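Local coordinates for aminopeptidase YwaD (Bacillus subtilis, PDB 6HC6), which hydrolyses peptides from the N-terminus as a secreted, monomeric two-zinc aminopeptidase of the M28 family, releasing residues such as leucine, arginine and lysine, at residues 105-110 with 206-211; 275-280 with 424-429. All blocks are in the same frame, centred on the assembly; numbering follows the deposited sequence.

Interaction 1. Residues 105-110 with 206-211; sequences AGRDIL and GEALTQ
Ile-109 and Leu-209 make the apolar half of this contact, reaching toward each other tip to tip. The CD1 methyl of Ile-109 sits 3.7 Å from CD2 of Leu-209 and equally near its CG, so a single methyl abuts the branch point of the leucine. CG1 of Ile-109 lies opposite its own carbonyl carbon (chi1 -56°), and the extended end of the chain carries CD1 across to the helix. The other half is a cation laid over a methyl: CB of Ala-208 stands 3.8 Å above the plane of the Arg-107 guanidinium, over its centre. The arginine's chain is stretched out from CG to NE to get there. With one face against the alanine, its N-H groups can bond around the rim, and NH2 forms a salt bridge to Asp-205 on the same helix. Within 206-211, Thr-210 OG1 lies 2.7 Å from Glu-207 O and also accepts an N-H from Gln-211 NE2. This is helix-on-sheet packing in the part that includes the PA domain, strand 107-113 against helix 203-209; Ile-201 of strand 198-201 touches both Ile-109 and Leu-209, while Leu-102 of strand 97-104 flanks Ile-109 and Leu-150 of strand 148-152 flanks Leu-209.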
loop_
_atom_site.group_PDB
_atom_site.type_symbol
_atom_site.label_atom_id
_atom_site.label_comp_id
_atom_site.label_asym_id
_atom_site.label_seq_id
_atom_site.Cartn_x
_atom_site.Cartn_y
_atom_site.Cartn_z
ATOM N N ALA A 105 13.793 13.352 29.045
ATOM C CA ALA A 105 14.997 13.282 29.873
ATOM C C ALA A 105 16.259 13.269 29.014
ATOM O O ALA A 105 17.198 12.512 29.262
ATOM C CB ALA A 105 14.950 12.064 30.801
ATOM N N GLY A 106 16.270 14.107 27.980
ATOM C CA GLY A 106 17.426 14.267 27.124
ATOM C C GLY A 106 17.612 13.205 26.068
ATOM O O GLY A 106 18.614 13.248 25.345
ATOM N N ARG A 107 16.703 12.245 25.970
ATOM C CA ARG A 107 16.759 11.206 24.951
ATOM C C ARG A 107 15.844 11.605 23.804
ATOM O O ARG A 107 14.655 11.860 24.012
ATOM C CB ARG A 107 16.348 9.859 25.545
ATOM C CG ARG A 107 16.249 8.694 24.572
ATOM C CD ARG A 107 15.509 7.536 25.250
ATOM N NE ARG A 107 15.567 6.273 24.511
ATOM C CZ ARG A 107 16.341 5.244 24.846
ATOM N NH1 ARG A 107 17.138 5.325 25.904
ATOM N NH2 ARG A 107 16.321 4.134 24.123
ATOM N N ASP A 108 16.398 11.679 22.599
ATOM C CA ASP A 108 15.589 11.930 21.419
ATOM C C ASP A 108 15.117 10.598 20.853
ATOM O O ASP A 108 15.875 9.626 20.807
ATOM C CB ASP A 108 16.377 12.717 20.372
ATOM C CG ASP A 108 16.749 14.117 20.851
ATOM O OD1 ASP A 108 15.931 14.782 21.524
ATOM O OD2 ASP A 108 17.870 14.559 20.552
ATOM N N ILE A 109 13.844 10.547 20.469
ATOM C CA ILE A 109 13.191 9.300 20.084
ATOM C C ILE A 109 12.574 9.476 18.707
ATOM O O ILE A 109 11.729 10.357 18.509
ATOM C CB ILE A 109 12.119 8.880 21.108
ATOM C CG1 ILE A 109 12.739 8.780 22.496
ATOM C CG2 ILE A 109 11.448 7.564 20.688
ATOM C CD1 ILE A 109 11.739 8.556 23.579
ATOM N N LEU A 110 12.996 8.644 17.761
ATOM C CA LEU A 110 12.409 8.645 16.430
ATOM C C LEU A 110 10.958 8.191 16.485
ATOM O O LEU A 110 10.614 7.260 17.215
ATOM C CB LEU A 110 13.196 7.715 15.515
ATOM C CG LEU A 110 14.635 8.126 15.243
ATOM C CD1 LEU A 110 15.236 7.205 14.184
ATOM C CD2 LEU A 110 14.668 9.569 14.791
ATOM N N GLY A 206 10.138 2.875 23.819
ATOM C CA GLY A 206 8.982 2.890 24.698
ATOM C C GLY A 206 9.278 2.253 26.042
ATOM O O GLY A 206 8.774 2.699 27.078
ATOM N N GLU A 207 10.105 1.207 26.045
ATOM C CA GLU A 207 10.471 0.558 27.302
ATOM C C GLU A 207 11.241 1.508 28.208
ATOM O O GLU A 207 11.010 1.542 29.425
ATOM C CB GLU A 207 11.283 -0.706 27.026
ATOM C CG GLU A 207 10.432 -1.842 26.486
ATOM C CD GLU A 207 11.251 -2.960 25.880
ATOM O OE1 GLU A 207 12.461 -2.756 25.641
ATOM O OE2 GLU A 207 10.675 -4.043 25.636
ATOM N N ALA A 208 12.148 2.300 27.630
ATOM C CA ALA A 208 12.807 3.346 28.397
ATOM C C ALA A 208 11.798 4.370 28.896
ATOM O O ALA A 208 11.839 4.770 30.065
ATOM C CB ALA A 208 13.881 4.024 27.551
ATOM N N LEU A 209 10.878 4.792 28.022
ATOM C CA LEU A 209 9.902 5.818 28.381
ATOM C C LEU A 209 9.021 5.406 29.549
ATOM O O LEU A 209 8.519 6.277 30.265
ATOM C CB LEU A 209 9.002 6.140 27.192
ATOM C CG LEU A 209 9.448 7.181 26.194
ATOM C CD1 LEU A 209 8.223 7.609 25.386
ATOM C CD2 LEU A 209 10.125 8.347 26.922
ATOM N N THR A 210 8.765 4.104 29.727
ATOM C CA THR A 210 7.943 3.689 30.862
ATOM C C THR A 210 8.568 4.068 32.193
ATOM O O THR A 210 7.884 4.010 33.219
ATOM C CB THR A 210 7.682 2.177 30.876
ATOM O OG1 THR A 210 8.907 1.471 31.118
ATOM C CG2 THR A 210 7.049 1.708 29.576
ATOM N N GLN A 211 9.841 4.452 32.208
ATOM C CA GLN A 211 10.514 4.821 33.444
ATOM C C GLN A 211 10.677 6.325 33.618
ATOM O O GLN A 211 11.224 6.752 34.641
ATOM C CB GLN A 211 11.890 4.148 33.519
ATOM C CG GLN A 211 11.890 2.673 33.167
ATOM C CD GLN A 211 11.025 1.855 34.103
ATOM O OE1 GLN A 211 11.340 1.708 35.284
ATOM N NE2 GLN A 211 9.925 1.318 33.580
#

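Interaction 2. Residues 275-280 with 424-429; sequences RVLKSV and AAVYEA. With ACT (acetate ion), chain G.
Leu-277 and Tyr-427 mark the closest backbone approach, their CA atoms 7.8 Å apart, where the C-terminal part of helix 260-277 comes up against helix 412-430. From Leu-277 the chain folds through a type I beta turn to Val-280, closed by Val-280 N on Leu-277 O at 3.0 Å, and this turn brings a second apolar side chain round to the same neighbour. CD1 of Leu-277 meets CG1 of Val-426 at 3.7 Å, the two side chains crossing at a slant. CG1 of Val-280 lies in the plane of the Tyr-427 ring and meets its edge, 3.8 Å from CE1, rather than sitting over a face. The tyrosine's CG is anti to its backbone N (chi1 180°), which swings the ring from the helix toward the turn; Leu-41 also packs on it. Away from this interface, Arg-275 NH1 donates to O of an acetate, probably from the crystallisation liquor, at 2.6 Å but well bent (138°). The anion lies at the guanidinium edge, in plane, while NH2 makes a salt bridge to Glu-272. A leucine in place of Arg-275 would probably leave both acetate and Glu-272 without this positive mate. The chemistry divides: helix 260-277 and the turn to Val-280 meet helix 412-430 through hydrocarbon, apolar packing within the M28 peptidase domain away from the zinc site, while charged groups bind on the other side of helix 260-277.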
loop_
_atom_site.group_PDB
_atom_site.type_symbol
_atom_site.label_atom_id
_atom_site.label_comp_id
_atom_site.label_asym_id
_atom_site.label_seq_id
_atom_site.Cartn_x
_atom_site.Cartn_y
_atom_site.Cartn_z
ATOM N N ARG A 275 4.007 -2.873 -22.107
ATOM C CA ARG A 275 4.892 -2.950 -23.266
ATOM C C ARG A 275 4.612 -4.198 -24.090
ATOM O O ARG A 275 4.571 -4.141 -25.327
ATOM C CB ARG A 275 6.360 -2.926 -22.832
ATOM C CG ARG A 275 7.309 -2.806 -24.032
ATOM C CD ARG A 275 8.753 -3.124 -23.683
ATOM N NE ARG A 275 8.949 -4.529 -23.311
ATOM C CZ ARG A 275 9.134 -5.524 -24.173
ATOM N NH1 ARG A 275 9.150 -5.293 -25.488
ATOM N NH2 ARG A 275 9.301 -6.762 -23.719
ATOM N N VAL A 276 4.423 -5.340 -23.427
ATOM C CA VAL A 276 4.161 -6.575 -24.160
ATOM C C VAL A 276 2.826 -6.499 -24.892
ATOM O O VAL A 276 2.714 -6.909 -26.052
ATOM C CB VAL A 276 4.197 -7.786 -23.211
ATOM C CG1 VAL A 276 3.771 -9.043 -23.980
ATOM C CG2 VAL A 276 5.592 -7.959 -22.658
ATOM N N LEU A 277 1.789 -6.016 -24.207
ATOM C CA LEU A 277 0.440 -6.004 -24.758
ATOM C C LEU A 277 0.221 -4.884 -25.761
ATOM O O LEU A 277 -0.813 -4.880 -26.442
ATOM C CB LEU A 277 -0.573 -5.888 -23.621
ATOM C CG LEU A 277 -0.513 -7.077 -22.667
ATOM C CD1 LEU A 277 -1.491 -6.883 -21.537
ATOM C CD2 LEU A 277 -0.826 -8.338 -23.446
ATOM N N LYS A 278 1.167 -3.950 -25.869
ATOM C CA LYS A 278 1.050 -2.847 -26.815
ATOM C C LYS A 278 0.733 -3.351 -28.218
ATOM O O LYS A 278 -0.147 -2.811 -28.897
ATOM C CB LYS A 278 2.348 -2.038 -26.807
ATOM C CG LYS A 278 2.466 -0.978 -27.877
ATOM C CD LYS A 278 3.907 -0.470 -27.975
ATOM C CE LYS A 278 4.901 -1.614 -28.141
ATOM N NZ LYS A 278 6.191 -1.168 -28.745
ATOM N N SER A 279 1.413 -4.412 -28.654
ATOM C CA SER A 279 1.269 -4.946 -30.003
ATOM C C SER A 279 0.332 -6.150 -30.064
ATOM O O SER A 279 0.499 -7.019 -30.932
ATOM C CB SER A 279 2.642 -5.314 -30.564
ATOM O OG SER A 279 3.229 -6.361 -29.813
ATOM N N VAL A 280 -0.651 -6.218 -29.175
ATOM C CA VAL A 280 -1.613 -7.316 -29.125
ATOM C C VAL A 280 -2.988 -6.765 -29.488
ATOM O O VAL A 280 -3.523 -5.924 -28.756
ATOM C CB VAL A 280 -1.653 -7.986 -27.743
ATOM C CG1 VAL A 280 -2.786 -9.004 -27.697
ATOM C CG2 VAL A 280 -0.329 -8.647 -27.428
ATOM N N ALA A 424 0.021 -13.728 -19.176
ATOM C CA ALA A 424 -0.779 -14.740 -19.850
ATOM C C ALA A 424 -2.226 -14.689 -19.389
ATOM O O ALA A 424 -3.138 -14.966 -20.176
ATOM C CB ALA A 424 -0.191 -16.130 -19.613
ATOM N N ALA A 425 -2.452 -14.378 -18.113
ATOM C CA ALA A 425 -3.813 -14.282 -17.594
ATOM C C ALA A 425 -4.558 -13.114 -18.229
ATOM O O ALA A 425 -5.713 -13.249 -18.641
ATOM C CB ALA A 425 -3.788 -14.129 -16.072
ATOM N N VAL A 426 -3.914 -11.949 -18.291
ATOM C CA VAL A 426 -4.537 -10.805 -18.945
ATOM C C VAL A 426 -4.739 -11.095 -20.425
ATOM O O VAL A 426 -5.787 -10.767 -20.999
ATOM C CB VAL A 426 -3.696 -9.538 -18.710
ATOM C CG1 VAL A 426 -4.252 -8.356 -19.525
ATOM C CG2 VAL A 426 -3.678 -9.196 -17.232
ATOM N N TYR A 427 -3.755 -11.738 -21.066
ATOM C CA TYR A 427 -3.919 -12.103 -22.468
ATOM C C TYR A 427 -5.148 -12.975 -22.657
ATOM O O TYR A 427 -5.926 -12.761 -23.594
ATOM C CB TYR A 427 -2.669 -12.816 -22.992
ATOM C CG TYR A 427 -2.770 -13.233 -24.448
ATOM C CD1 TYR A 427 -2.701 -12.289 -25.465
ATOM C CD2 TYR A 427 -2.914 -14.566 -24.803
ATOM C CE1 TYR A 427 -2.784 -12.660 -26.800
ATOM C CE2 TYR A 427 -3.000 -14.949 -26.144
ATOM C CZ TYR A 427 -2.932 -13.989 -27.135
ATOM O OH TYR A 427 -3.010 -14.354 -28.463
ATOM N N GLU A 428 -5.362 -13.943 -21.760
ATOM C CA GLU A 428 -6.571 -14.759 -21.857
ATOM C C GLU A 428 -7.815 -13.888 -21.819
ATOM O O GLU A 428 -8.784 -14.140 -22.548
ATOM C CB GLU A 428 -6.611 -15.792 -20.731
ATOM C CG GLU A 428 -5.713 -16.986 -20.963
ATOM C CD GLU A 428 -6.010 -17.694 -22.277
ATOM O OE1 GLU A 428 -7.202 -17.906 -22.584
ATOM O OE2 GLU A 428 -5.051 -18.036 -23.002
ATOM N N ALA A 429 -7.795 -12.843 -20.997
ATOM C CA ALA A 429 -8.958 -11.984 -20.848
ATOM C C ALA A 429 -9.151 -11.063 -22.046
ATOM O O ALA A 429 -10.293 -10.758 -22.397
ATOM C CB ALA A 429 -8.839 -11.166 -19.564
HETATM C C ACT G . 10.036 -2.877 -27.709
HETATM O O ACT G . 8.993 -3.514 -27.410
HETATM O OXT ACT G . 11.072 -3.292 -28.306
HETATM C CH3 ACT G . 10.061 -1.378 -27.294
#

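Interaction 1 comes first along the chain and closes before interaction 2 opens. Their centres are 54 Å apart, on opposite sides of the chain's centre, and their nearest atoms are about 39 Å from each other, so they do not touch. They share no helix, strand or sheet. Interaction 1 joins a helix to the mixed sheet containing strands 97-104, 107-113 and 198-201, in the part of the molecule that includes the PA domain; interaction 2 joins two helices of the M28 peptidase domain, which carries the zinc ligands. Both lie away from the two-zinc site, and each is a packing contact within its own part of this monomeric enzyme.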